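Local coordinates for N-terminal acetyltransferase B complex subunit MDM20 (Candida albicans, PDB 5K04), which probably serves as the non-catalytic, helical subunit of the NatB N-terminal acetyltransferase complex, packing against the NAT3 subunit, at residues S108-C113 with M134-N139; C310-L315 with R344-Q349; L422-L427 with K736-D741; Q441-N446 with Q503-L508. All blocks are in the same frame, centred on the assembly; numbering follows the deposited sequence.

In the fold
The four contacts sample a chain of helices and loops with no strand. Contact 1 lies far out in the N-terminal part, its centre about 60 Å from that of contact 2 and about 61 Å from that of contact 3, each on the opposite side of the chain's centre. Contact 4 sits about 4 Å from that centre. Contacts 3 and 4 are the nearest pair, with centres about 25 Å apart and closest atoms about 11 Å apart. Contacts 2 and 4 both touch the NAT3 subunit, though their centres lie about 34 Å apart. Contact 3 packs the last helix, 729-747, on a loop from the middle of the chain. None of the four touches another.

Contact 1 of 4, residues S108-C113 with M134-N139; sequences STETLC and MYLNKN
Thr109 and Asn139 meet at one end of a helix pair, and Leu136 packs on Glu110 and Cys113 beside them. The Thr109 side chain can be followed outward. Thr109 CB lies 3.9 Å from Asn139 CB. From there it forks. The methyl CG2 stands anti to the backbone N (chi1 of OG1 -66°) and touches Asn139 CB and the carbonyl oxygen of Tyr135, with Thr109 CG2 to Tyr135 O at 3.7 Å. The hydroxyl, Thr109 OG1, accepts a hydrogen bond from Asn139 ND2 at 3.1 Å. The N-H...O angle is 155°, and OG1 lies somewhat out of the amide plane. The same hydroxyl is also hydrogen-bonded to Pro106 O, so it links the turn before its own helix to the residue that follows the other. Thr109 and Asn139 cross at about a right angle.

Leu136 brings its CD1 branch against the opposing backbone, 3.5 Å from Glu110 CA. Leu136 CD1 also reaches Cys113 CB at 3.8 Å. Cys113 SG packs on Tyr135 CB at 3.9 Å, while the Tyr135 ring leads off and bonds Glu99 through its hydroxyl.

The pair is nearly antiparallel: the axes of the segments 109-113 and 134-138 run at 162° and come within 9.3 Å. Helix 91-104 covers Thr109 and Cys113 through Ile102. Helix 143-157 covers Leu136 through His145 and Trp148.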
loop_
_atom_site.group_PDB
_atom_site.type_symbol
_atom_site.label_atom_id
_atom_site.label_comp_id
_atom_site.label_asym_id
_atom_site.label_seq_id
_atom_site.Cartn_x
_atom_site.Cartn_y
_atom_site.Cartn_z
ATOM N N SER A 108 1.361 -35.469 18.898
ATOM C CA SER A 108 0.617 -34.256 18.587
ATOM C C SER A 108 1.503 -33.170 17.985
ATOM O O SER A 108 1.085 -32.010 17.907
ATOM C CB SER A 108 -0.082 -33.746 19.849
ATOM O OG SER A 108 0.821 -33.735 20.935
ATOM N N THR A 109 2.707 -33.543 17.540
ATOM C CA THR A 109 3.696 -32.589 17.048
ATOM C C THR A 109 3.153 -31.735 15.908
ATOM O O THR A 109 3.259 -30.503 15.940
ATOM C CB THR A 109 4.949 -33.336 16.595
ATOM O OG1 THR A 109 5.568 -33.948 17.736
ATOM C CG2 THR A 109 5.923 -32.366 15.932
ATOM N N GLU A 110 2.577 -32.374 14.885
ATOM C CA GLU A 110 2.060 -31.623 13.747
ATOM C C GLU A 110 0.974 -30.643 14.191
ATOM O O GLU A 110 1.075 -29.434 13.949
ATOM C CB GLU A 110 1.536 -32.579 12.664
ATOM C CG GLU A 110 1.226 -31.868 11.333
ATOM C CD GLU A 110 0.733 -32.783 10.220
ATOM O OE1 GLU A 110 0.066 -33.796 10.508
ATOM O OE2 GLU A 110 1.002 -32.462 9.040
ATOM N N THR A 111 -0.043 -31.152 14.891
ATOM C CA THR A 111 -1.167 -30.326 15.336
ATOM C C THR A 111 -0.714 -29.179 16.238
ATOM O O THR A 111 -1.183 -28.043 16.091
ATOM C CB THR A 111 -2.187 -31.212 16.058
ATOM O OG1 THR A 111 -2.549 -32.306 15.205
ATOM C CG2 THR A 111 -3.438 -30.432 16.391
ATOM N N LEU A 112 0.189 -29.459 17.188
ATOM C CA LEU A 112 0.700 -28.398 18.047
ATOM C C LEU A 112 1.482 -27.370 17.235
ATOM O O LEU A 112 1.280 -26.160 17.388
ATOM C CB LEU A 112 1.579 -28.980 19.150
ATOM C CG LEU A 112 0.938 -29.779 20.280
ATOM C CD1 LEU A 112 2.030 -30.408 21.126
ATOM C CD2 LEU A 112 0.029 -28.901 21.132
ATOM N N CYS A 113 2.364 -27.846 16.352
ATOM C CA CYS A 113 3.210 -26.952 15.570
ATOM C C CYS A 113 2.378 -26.050 14.662
ATOM O O CYS A 113 2.676 -24.859 14.531
ATOM C CB CYS A 113 4.228 -27.770 14.771
ATOM S SG CYS A 113 5.601 -28.423 15.731
ATOM N N MET A 134 11.572 -26.650 12.640
ATOM C CA MET A 134 12.548 -27.633 13.095
ATOM C C MET A 134 11.862 -28.800 13.804
ATOM O O MET A 134 12.112 -29.968 13.485
ATOM C CB MET A 134 13.586 -26.963 14.006
ATOM C CG MET A 134 14.749 -27.886 14.462
ATOM S SD MET A 134 14.364 -28.903 15.869
ATOM C CE MET A 134 14.266 -27.592 17.059
ATOM N N TYR A 135 11.001 -28.500 14.782
ATOM C CA TYR A 135 10.246 -29.558 15.457
ATOM C C TYR A 135 9.367 -30.318 14.473
ATOM O O TYR A 135 9.276 -31.549 14.521
ATOM C CB TYR A 135 9.385 -28.969 16.574
ATOM C CG TYR A 135 10.143 -28.607 17.830
ATOM C CD1 TYR A 135 10.583 -29.594 18.697
ATOM C CD2 TYR A 135 10.392 -27.278 18.166
ATOM C CE1 TYR A 135 11.266 -29.281 19.866
ATOM C CE2 TYR A 135 11.077 -26.952 19.341
ATOM C CZ TYR A 135 11.514 -27.966 20.183
ATOM O OH TYR A 135 12.198 -27.683 21.342
ATOM N N LEU A 136 8.721 -29.596 13.567
ATOM C CA LEU A 136 7.774 -30.208 12.651
ATOM C C LEU A 136 8.475 -31.113 11.644
ATOM O O LEU A 136 7.880 -32.072 11.139
ATOM C CB LEU A 136 6.989 -29.103 11.950
ATOM C CG LEU A 136 5.814 -29.547 11.092
ATOM C CD1 LEU A 136 4.800 -30.304 11.940
ATOM C CD2 LEU A 136 5.185 -28.340 10.423
ATOM N N ASN A 137 9.728 -30.823 11.342
ATOM C CA ASN A 137 10.482 -31.620 10.395
ATOM C C ASN A 137 11.183 -32.796 11.056
ATOM O O ASN A 137 11.541 -33.764 10.370
ATOM C CB ASN A 137 11.504 -30.733 9.691
ATOM C CG ASN A 137 12.296 -31.477 8.659
ATOM O OD1 ASN A 137 11.754 -31.912 7.634
ATOM N ND2 ASN A 137 13.599 -31.620 8.909
ATOM N N LYS A 138 11.395 -32.730 12.369
ATOM C CA LYS A 138 12.005 -33.849 13.068
ATOM C C LYS A 138 10.999 -34.981 13.208
ATOM O O LYS A 138 11.231 -36.103 12.742
ATOM C CB LYS A 138 12.525 -33.368 14.423
ATOM C CG LYS A 138 13.356 -34.369 15.195
ATOM C CD LYS A 138 14.396 -33.672 16.065
ATOM C CE LYS A 138 15.300 -32.764 15.238
ATOM N NZ LYS A 138 15.928 -33.475 14.073
ATOM N N ASN A 139 9.851 -34.685 13.812
ATOM C CA ASN A 139 8.688 -35.574 13.831
ATOM C C ASN A 139 7.799 -35.321 12.613
ATOM O O ASN A 139 6.596 -35.092 12.717
ATOM C CB ASN A 139 7.913 -35.397 15.135
ATOM C CG ASN A 139 8.746 -35.731 16.382
ATOM O OD1 ASN A 139 9.692 -36.522 16.326
ATOM N ND2 ASN A 139 8.382 -35.125 17.515
#

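Contact 2 of 4, residues C310-L315 with R344-Q349; sequences CCYADL and RKFVNQ
Tyr312 and Phe346 form a T-shaped pair. The tyrosine turns an edge, at CD1, to one face of the phenylalanine. Their planes stand at 64° and the ring centroids are 5.3 Å apart. CD1 of Tyr312 does not sit over the ring centre but toward its rim, 3.6 Å from Phe346 CD1. Tyr312 has its CG anti to the backbone N (chi1 172°), which carries the ring across to the other segment.

One face of the same tyrosine ring is taken by Lys345. Lys345 CB lies 3.8 Å from the Tyr312 centroid, close to the ring normal, in a CH-pi contact. Further along, Lys345 CE approaches Tyr312 CD2 at 3.9 Å.

At the far end of the Phe346 ring, Cys311 SG meets Phe346 CZ at 4.1 Å, a sulfur-aromatic contact at the ring edge. Leu315 CD1 comes obliquely to Phe346 CZ at 4.0 Å. Phe324 adds a second edge-to-face partner for Phe346.

The helix carrying Lys345 and Phe346 ends here in a Schellman motif, with Asn348 at positive phi. Helices 311-315 and 337-346 thus pack through an edge-to-face pair, with Gln83 of the NAT3 subunit packing on Lys345. The region belongs to a TPR-clan family, consistent with a helical-repeat fold.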
loop_
_atom_site.group_PDB
_atom_site.type_symbol
_atom_site.label_atom_id
_atom_site.label_comp_id
_atom_site.label_asym_id
_atom_site.label_seq_id
_atom_site.Cartn_x
_atom_site.Cartn_y
_atom_site.Cartn_z
ATOM N N CYS A 310 4.560 7.106 -25.239
ATOM C CA CYS A 310 5.775 6.564 -24.640
ATOM C C CYS A 310 7.042 7.302 -25.066
ATOM O O CYS A 310 8.033 7.242 -24.328
ATOM C CB CYS A 310 5.921 5.069 -24.975
ATOM S SG CYS A 310 6.201 4.612 -26.674
ATOM N N CYS A 311 7.025 8.012 -26.213
ATOM C CA CYS A 311 8.265 8.452 -26.855
ATOM C C CYS A 311 9.190 9.182 -25.878
ATOM O O CYS A 311 10.365 8.832 -25.737
ATOM C CB CYS A 311 7.949 9.345 -28.070
ATOM S SG CYS A 311 9.345 9.697 -29.114
ATOM N N TYR A 312 8.664 10.196 -25.197
ATOM C CA TYR A 312 9.490 11.034 -24.330
ATOM C C TYR A 312 10.146 10.222 -23.225
ATOM O O TYR A 312 11.346 10.371 -22.965
ATOM C CB TYR A 312 8.656 12.150 -23.706
ATOM C CG TYR A 312 9.428 12.916 -22.662
ATOM C CD1 TYR A 312 10.369 13.876 -23.028
ATOM C CD2 TYR A 312 9.219 12.686 -21.317
ATOM C CE1 TYR A 312 11.082 14.585 -22.073
ATOM C CE2 TYR A 312 9.928 13.385 -20.356
ATOM C CZ TYR A 312 10.862 14.332 -20.740
ATOM O OH TYR A 312 11.558 15.020 -19.769
ATOM N N ALA A 313 9.358 9.390 -22.528
ATOM C CA ALA A 313 9.906 8.628 -21.407
ATOM C C ALA A 313 10.966 7.635 -21.879
ATOM O O ALA A 313 11.948 7.380 -21.174
ATOM C CB ALA A 313 8.782 7.914 -20.648
ATOM N N ASP A 314 10.795 7.095 -23.079
ATOM C CA ASP A 314 11.778 6.173 -23.626
ATOM C C ASP A 314 13.095 6.883 -23.978
ATOM O O ASP A 314 14.183 6.358 -23.709
ATOM C CB ASP A 314 11.174 5.474 -24.848
ATOM C CG ASP A 314 10.030 4.489 -24.487
ATOM O OD1 ASP A 314 9.756 4.259 -23.286
ATOM O OD2 ASP A 314 9.414 3.932 -25.426
ATOM N N LEU A 315 13.029 8.075 -24.580
ATOM C CA LEU A 315 14.252 8.737 -25.040
ATOM C C LEU A 315 14.947 9.558 -23.958
ATOM O O LEU A 315 16.184 9.575 -23.889
ATOM C CB LEU A 315 13.953 9.637 -26.242
ATOM C CG LEU A 315 13.677 8.863 -27.526
ATOM C CD1 LEU A 315 13.344 9.818 -28.663
ATOM C CD2 LEU A 315 14.861 7.948 -27.904
ATOM N N ARG A 344 6.754 19.142 -26.782
ATOM C CA ARG A 344 6.713 20.117 -25.693
ATOM C C ARG A 344 7.420 19.594 -24.448
ATOM O O ARG A 344 8.002 20.374 -23.686
ATOM C CB ARG A 344 5.269 20.479 -25.369
ATOM C CG ARG A 344 4.558 21.239 -26.481
ATOM C CD ARG A 344 4.979 22.695 -26.509
ATOM N NE ARG A 344 4.395 23.405 -27.647
ATOM C CZ ARG A 344 3.473 24.357 -27.547
ATOM N NH1 ARG A 344 3.027 24.730 -26.352
ATOM N NH2 ARG A 344 2.997 24.930 -28.637
ATOM N N LYS A 345 7.371 18.279 -24.223
ATOM C CA LYS A 345 8.126 17.686 -23.124
ATOM C C LYS A 345 9.623 17.727 -23.402
ATOM O O LYS A 345 10.415 18.040 -22.507
ATOM C CB LYS A 345 7.671 16.251 -22.901
ATOM C CG LYS A 345 6.314 16.129 -22.243
ATOM C CD LYS A 345 5.747 14.747 -22.467
ATOM C CE LYS A 345 5.561 14.011 -21.190
ATOM N NZ LYS A 345 4.421 13.078 -21.346
ATOM N N PHE A 346 10.028 17.412 -24.636
ATOM C CA PHE A 346 11.449 17.410 -24.957
ATOM C C PHE A 346 12.067 18.784 -24.713
ATOM O O PHE A 346 13.162 18.883 -24.147
ATOM C CB PHE A 346 11.665 16.961 -26.399
ATOM C CG PHE A 346 11.505 15.476 -26.612
ATOM C CD1 PHE A 346 12.352 14.573 -25.971
ATOM C CD2 PHE A 346 10.530 14.979 -27.471
ATOM C CE1 PHE A 346 12.215 13.198 -26.155
ATOM C CE2 PHE A 346 10.386 13.610 -27.677
ATOM C CZ PHE A 346 11.228 12.716 -27.010
ATOM N N VAL A 347 11.371 19.858 -25.100
ATOM C CA VAL A 347 11.883 21.223 -24.941
ATOM C C VAL A 347 11.487 21.794 -23.585
ATOM O O VAL A 347 11.692 22.982 -23.321
ATOM C CB VAL A 347 11.379 22.141 -26.065
ATOM C CG1 VAL A 347 11.704 21.543 -27.414
ATOM C CG2 VAL A 347 9.882 22.372 -25.925
ATOM N N ASN A 348 10.941 20.944 -22.719
ATOM C CA ASN A 348 10.373 21.320 -21.421
ATOM C C ASN A 348 9.657 22.672 -21.462
ATOM O O ASN A 348 10.026 23.628 -20.780
ATOM C CB ASN A 348 11.436 21.317 -20.330
ATOM C CG ASN A 348 10.828 21.444 -18.945
ATOM O OD1 ASN A 348 9.645 21.154 -18.748
ATOM N ND2 ASN A 348 11.626 21.889 -17.981
ATOM N N GLN A 349 8.604 22.733 -22.277
ATOM C CA GLN A 349 7.786 23.934 -22.363
ATOM C C GLN A 349 6.589 23.797 -21.439
ATOM O O GLN A 349 5.880 22.791 -21.484
ATOM C CB GLN A 349 7.320 24.201 -23.791
ATOM C CG GLN A 349 6.668 25.576 -23.935
ATOM C CD GLN A 349 6.489 25.965 -25.372
ATOM O OE1 GLN A 349 7.299 25.612 -26.230
ATOM N NE2 GLN A 349 5.417 26.685 -25.656
#

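Contact 3 of 4, residues L422-L427 with K736-D741; sequences LNTNDL and KSSIED
Thr424 is the centre of an inverse gamma turn in the loop between helices 409-419 and 429-434, which packs on helix 729-747. Ser738 is the side chain the loop closes around. The serine OG stands anti to its backbone N (chi1 172°), which directs it into the loop. There Ser738 OG meets Asp426 CB at 3.0 Å and Thr424 CA at 3.2 Å. Leu427 CG lies 3.8 Å from Ser738 OG. Each of these neighbours is carbon.

Next to it, Ile739 packs its CG1 on the Thr424 methyl, CG2, at 4.0 Å, and the two side chains cross at a slant. Asn423 places its carbonyl oxygen 4.0 Å from Ile739 CA. Its amide turns elsewhere, to Thr663 and Gln711, and so ties the loop to other parts of the C-terminal half.

At the outer edge two carboxylates come close. Asp426 OD2 and Asp741 OD2 are 4.3 Å apart, with their planes at 63°. A water donates to Asp741 OD2 at 3.2 Å and, weakly, to Asp426 OD2.

Ser738 OG is buried without a polar partner in the model, a likely cost to the contact. The two aspartates are like charges, so the bridging water probably eases their repulsion, and their closeness may raise the affinity of one for a proton.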
loop_
_atom_site.group_PDB
_atom_site.type_symbol
_atom_site.label_atom_id
_atom_site.label_comp_id
_atom_site.label_asym_id
_atom_site.label_seq_id
_atom_site.Cartn_x
_atom_site.Cartn_y
_atom_site.Cartn_z
ATOM N N LEU A 422 -7.085 24.442 1.639
ATOM C CA LEU A 422 -8.132 25.360 2.046
ATOM C C LEU A 422 -8.968 24.714 3.145
ATOM O O LEU A 422 -8.750 23.554 3.521
ATOM C CB LEU A 422 -9.016 25.734 0.854
ATOM C CG LEU A 422 -8.294 26.333 -0.351
ATOM C CD1 LEU A 422 -9.276 26.494 -1.532
ATOM C CD2 LEU A 422 -7.612 27.666 0.005
ATOM N N ASN A 423 -9.919 25.495 3.667
ATOM C CA ASN A 423 -10.898 25.016 4.628
ATOM C C ASN A 423 -12.135 24.433 3.950
ATOM O O ASN A 423 -13.181 24.280 4.595
ATOM C CB ASN A 423 -11.274 26.145 5.590
ATOM C CG ASN A 423 -10.090 26.615 6.402
ATOM O OD1 ASN A 423 -9.445 25.833 7.115
ATOM N ND2 ASN A 423 -9.783 27.893 6.288
ATOM N N THR A 424 -12.019 24.097 2.662
ATOM C CA THR A 424 -13.076 23.470 1.872
ATOM C C THR A 424 -13.087 21.951 2.087
ATOM O O THR A 424 -13.033 21.151 1.152
ATOM C CB THR A 424 -12.864 23.810 0.404
ATOM O OG1 THR A 424 -11.537 23.419 0.022
ATOM C CG2 THR A 424 -13.007 25.293 0.178
ATOM N N ASN A 425 -13.168 21.551 3.359
ATOM C CA ASN A 425 -12.970 20.150 3.723
ATOM C C ASN A 425 -14.135 19.270 3.285
ATOM O O ASN A 425 -14.004 18.040 3.248
ATOM C CB ASN A 425 -12.744 20.082 5.227
ATOM C CG ASN A 425 -11.746 21.134 5.707
ATOM O OD1 ASN A 425 -10.691 21.346 5.096
ATOM N ND2 ASN A 425 -12.100 21.824 6.782
ATOM N N ASP A 426 -15.227 19.922 2.895
ATOM C CA ASP A 426 -16.471 19.335 2.415
ATOM C C ASP A 426 -16.293 18.537 1.119
ATOM O O ASP A 426 -17.080 17.631 0.842
ATOM C CB ASP A 426 -17.431 20.521 2.178
ATOM C CG ASP A 426 -18.811 20.242 2.560
ATOM O OD1 ASP A 426 -19.358 19.221 2.105
ATOM O OD2 ASP A 426 -19.373 21.066 3.308
ATOM N N LEU A 427 -15.286 18.881 0.305
ATOM C CA LEU A 427 -15.317 18.663 -1.139
ATOM C C LEU A 427 -14.338 17.603 -1.628
ATOM O O LEU A 427 -14.252 17.363 -2.841
ATOM C CB LEU A 427 -15.026 19.982 -1.871
ATOM C CG LEU A 427 -15.878 21.194 -1.484
ATOM C CD1 LEU A 427 -15.430 22.434 -2.262
ATOM C CD2 LEU A 427 -17.382 20.909 -1.686
ATOM N N LYS A 736 -17.103 29.265 -0.957
ATOM C CA LYS A 736 -17.571 30.068 0.168
ATOM C C LYS A 736 -18.571 29.301 1.022
ATOM O O LYS A 736 -18.513 29.365 2.257
ATOM C CB LYS A 736 -18.185 31.386 -0.315
ATOM C CG LYS A 736 -17.163 32.336 -0.950
ATOM C CD LYS A 736 -17.612 33.776 -0.956
ATOM C CE LYS A 736 -18.858 34.009 -1.775
ATOM N NZ LYS A 736 -19.290 35.449 -1.641
ATOM N N SER A 737 -19.494 28.569 0.388
ATOM C CA SER A 737 -20.460 27.784 1.155
ATOM C C SER A 737 -19.771 26.668 1.932
ATOM O O SER A 737 -20.152 26.365 3.070
ATOM C CB SER A 737 -21.530 27.199 0.227
ATOM O OG SER A 737 -22.343 28.217 -0.327
ATOM N N SER A 738 -18.760 26.038 1.325
ATOM C CA SER A 738 -18.055 24.939 1.987
ATOM C C SER A 738 -17.255 25.441 3.177
ATOM O O SER A 738 -17.217 24.793 4.228
ATOM C CB SER A 738 -17.129 24.225 0.997
ATOM O OG SER A 738 -16.309 23.279 1.661
ATOM N N ILE A 739 -16.574 26.577 3.016
ATOM C CA ILE A 739 -15.851 27.171 4.137
ATOM C C ILE A 739 -16.816 27.458 5.276
ATOM O O ILE A 739 -16.549 27.136 6.437
ATOM C CB ILE A 739 -15.110 28.444 3.686
ATOM C CG1 ILE A 739 -13.889 28.078 2.843
ATOM C CG2 ILE A 739 -14.715 29.301 4.881
ATOM C CD1 ILE A 739 -13.347 29.261 2.061
ATOM N N GLU A 740 -17.972 28.033 4.944
ATOM C CA GLU A 740 -18.967 28.381 5.953
ATOM C C GLU A 740 -19.448 27.142 6.696
ATOM O O GLU A 740 -19.324 27.048 7.921
ATOM C CB GLU A 740 -20.144 29.106 5.288
ATOM C CG GLU A 740 -21.300 29.432 6.252
ATOM C CD GLU A 740 -22.206 30.557 5.757
ATOM O OE1 GLU A 740 -21.976 31.093 4.657
ATOM O OE2 GLU A 740 -23.150 30.904 6.478
ATOM N N ASP A 741 -19.996 26.173 5.956
ATOM C CA ASP A 741 -20.522 24.959 6.570
ATOM C C ASP A 741 -19.473 24.270 7.447
ATOM O O ASP A 741 -19.766 23.865 8.579
ATOM C CB ASP A 741 -21.028 24.012 5.478
ATOM C CG ASP A 741 -22.192 24.594 4.686
ATOM O OD1 ASP A 741 -22.955 25.411 5.244
ATOM O OD2 ASP A 741 -22.349 24.231 3.505
HETATM O O HOH W 1 -20.663 22.779 1.244
#

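Contact 4 of 4, residues Q441-N446 with Q503-L508; sequences QHETLN and QNSISL
Glu443 OE1 is gripped by two hydroxyls. Ser505 OG donates to Glu443 OE1 at 2.6 Å, through the syn lone pair of that oxygen. Tyr469 OH bonds OE1 as well, and Asn549 bonds the other carboxylate oxygen, OE2. A water donates to Glu443 OE2 at 2.7 Å. Several partners thus hold the buried carboxylate in place, which would be expected to favour its charged form. The Glu443 chain bends at chi2 (74°), and this brings the carboxylate nearer to 503-508.

Ser505 has a second task. It is the N-cap of helix 506-521, and Ser505 OG accepts from Leu508 N at 3.0 Å, with an N-H...O angle of 151°. One hydroxyl therefore caps a helix and donates to the glutamate. The nearby helix start would probably also stabilise the negative charge.

Ser507 OG takes hold of the backbone of the same glutamate. Ser507 OG donates to Glu443 O at 2.9 Å, somewhat out of the carbonyl plane. The water on Glu443 OE2 also donates to Ser507 OG, at 2.9 Å, so it bridges the two side chains. Asn446 ND2 comes near Ser507 O but bonds Thr511 OG1 instead.

The contact joins the end of helix 440-445 to the start of helix 506-521. Side chains of helix 456-485 cover it, Tyr469 touching Ser507 and Trp462 touching Asn446, while Phe13 of the NAT3 subunit packs on Glu443 and puts this junction at the interface between the subunits.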
loop_
_atom_site.group_PDB
_atom_site.type_symbol
_atom_site.label_atom_id
_atom_site.label_comp_id
_atom_site.label_asym_id
_atom_site.label_seq_id
_atom_site.Cartn_x
_atom_site.Cartn_y
_atom_site.Cartn_z
ATOM N N GLN A 441 -5.972 0.258 -2.052
ATOM C CA GLN A 441 -5.798 1.664 -2.409
ATOM C C GLN A 441 -6.071 2.591 -1.225
ATOM O O GLN A 441 -5.507 3.687 -1.165
ATOM C CB GLN A 441 -6.698 2.014 -3.587
ATOM C CG GLN A 441 -6.434 1.181 -4.834
ATOM C CD GLN A 441 -7.262 1.656 -6.009
ATOM O OE1 GLN A 441 -8.490 1.678 -5.946
ATOM N NE2 GLN A 441 -6.591 2.076 -7.075
ATOM N N HIS A 442 -6.918 2.176 -0.269
ATOM C CA HIS A 442 -7.090 2.986 0.941
ATOM C C HIS A 442 -5.783 3.093 1.712
ATOM O O HIS A 442 -5.464 4.150 2.256
ATOM C CB HIS A 442 -8.178 2.411 1.848
ATOM C CG HIS A 442 -9.559 2.495 1.282
ATOM N ND1 HIS A 442 -10.134 3.683 0.894
ATOM C CD2 HIS A 442 -10.492 1.538 1.061
ATOM C CE1 HIS A 442 -11.361 3.457 0.456
ATOM N NE2 HIS A 442 -11.604 2.164 0.551
ATOM N N GLU A 443 -4.997 2.007 1.750
ATOM C CA GLU A 443 -3.737 2.058 2.484
ATOM C C GLU A 443 -2.762 3.032 1.833
ATOM O O GLU A 443 -1.972 3.677 2.533
ATOM C CB GLU A 443 -3.140 0.650 2.611
ATOM C CG GLU A 443 -1.648 0.608 2.904
ATOM C CD GLU A 443 -1.293 0.975 4.334
ATOM O OE1 GLU A 443 -2.192 0.977 5.203
ATOM O OE2 GLU A 443 -0.098 1.241 4.581
ATOM N N THR A 444 -2.846 3.203 0.507
ATOM C CA THR A 444 -1.896 4.062 -0.196
ATOM C C THR A 444 -2.413 5.476 -0.458
ATOM O O THR A 444 -1.590 6.373 -0.674
ATOM C CB THR A 444 -1.451 3.410 -1.528
ATOM O OG1 THR A 444 -2.574 3.180 -2.391
ATOM C CG2 THR A 444 -0.768 2.076 -1.253
ATOM N N LEU A 445 -3.741 5.705 -0.412
ATOM C CA LEU A 445 -4.346 6.972 -0.849
ATOM C C LEU A 445 -5.165 7.694 0.221
ATOM O O LEU A 445 -5.569 8.845 0.009
ATOM C CB LEU A 445 -5.242 6.718 -2.078
ATOM C CG LEU A 445 -4.430 6.201 -3.278
ATOM C CD1 LEU A 445 -5.332 5.823 -4.448
ATOM C CD2 LEU A 445 -3.359 7.246 -3.696
ATOM N N ASN A 446 -5.471 7.019 1.318
ATOM C CA ASN A 446 -6.091 7.505 2.542
ATOM C C ASN A 446 -5.796 8.960 2.882
ATOM O O ASN A 446 -6.685 9.736 3.242
ATOM C CB ASN A 446 -5.532 6.626 3.651
ATOM C CG ASN A 446 -6.326 6.635 4.843
ATOM O OD1 ASN A 446 -7.064 7.575 5.090
ATOM N ND2 ASN A 446 -6.176 5.588 5.647
ATOM N N GLN A 503 0.529 -4.265 9.066
ATOM C CA GLN A 503 0.167 -4.516 10.456
ATOM C C GLN A 503 0.116 -3.231 11.278
ATOM O O GLN A 503 -0.720 -3.098 12.180
ATOM C CB GLN A 503 1.167 -5.489 11.068
ATOM C CG GLN A 503 0.888 -5.818 12.508
ATOM C CD GLN A 503 2.043 -6.534 13.156
ATOM O OE1 GLN A 503 3.142 -5.980 13.304
ATOM N NE2 GLN A 503 1.810 -7.786 13.536
ATOM N N ASN A 504 1.008 -2.283 10.997
ATOM C CA ASN A 504 1.115 -1.077 11.807
ATOM C C ASN A 504 1.486 0.122 10.945
ATOM O O ASN A 504 2.449 0.840 11.213
ATOM C CB ASN A 504 2.130 -1.248 12.925
ATOM C CG ASN A 504 1.830 -0.338 14.065
ATOM O OD1 ASN A 504 0.682 0.095 14.238
ATOM N ND2 ASN A 504 2.837 -0.034 14.853
ATOM N N SER A 505 0.721 0.335 9.879
ATOM C CA SER A 505 1.032 1.403 8.953
ATOM C C SER A 505 0.489 2.725 9.485
ATOM O O SER A 505 -0.463 2.766 10.270
ATOM C CB SER A 505 0.473 1.105 7.557
ATOM O OG SER A 505 -0.904 1.430 7.422
ATOM N N ILE A 506 1.129 3.811 9.055
ATOM C CA ILE A 506 0.669 5.138 9.437
ATOM C C ILE A 506 -0.741 5.382 8.905
ATOM O O ILE A 506 -1.555 6.039 9.561
ATOM C CB ILE A 506 1.684 6.195 8.953
ATOM C CG1 ILE A 506 1.219 7.617 9.312
ATOM C CG2 ILE A 506 1.941 6.073 7.451
ATOM C CD1 ILE A 506 1.345 7.933 10.776
ATOM N N SER A 507 -1.077 4.789 7.755
ATOM C CA SER A 507 -2.419 4.963 7.194
ATOM C C SER A 507 -3.485 4.249 8.029
ATOM O O SER A 507 -4.635 4.714 8.115
ATOM C CB SER A 507 -2.442 4.472 5.740
ATOM O OG SER A 507 -1.501 5.191 4.948
ATOM N N LEU A 508 -3.131 3.105 8.625
ATOM C CA LEU A 508 -4.045 2.382 9.511
ATOM C C LEU A 508 -4.268 3.151 10.799
ATOM O O LEU A 508 -5.402 3.280 11.279
ATOM C CB LEU A 508 -3.478 0.993 9.838
ATOM C CG LEU A 508 -3.978 0.345 11.131
ATOM C CD1 LEU A 508 -5.459 -0.032 11.031
ATOM C CD2 LEU A 508 -3.098 -0.880 11.557
HETATM O O HOH W 2 0.965 3.670 5.131
#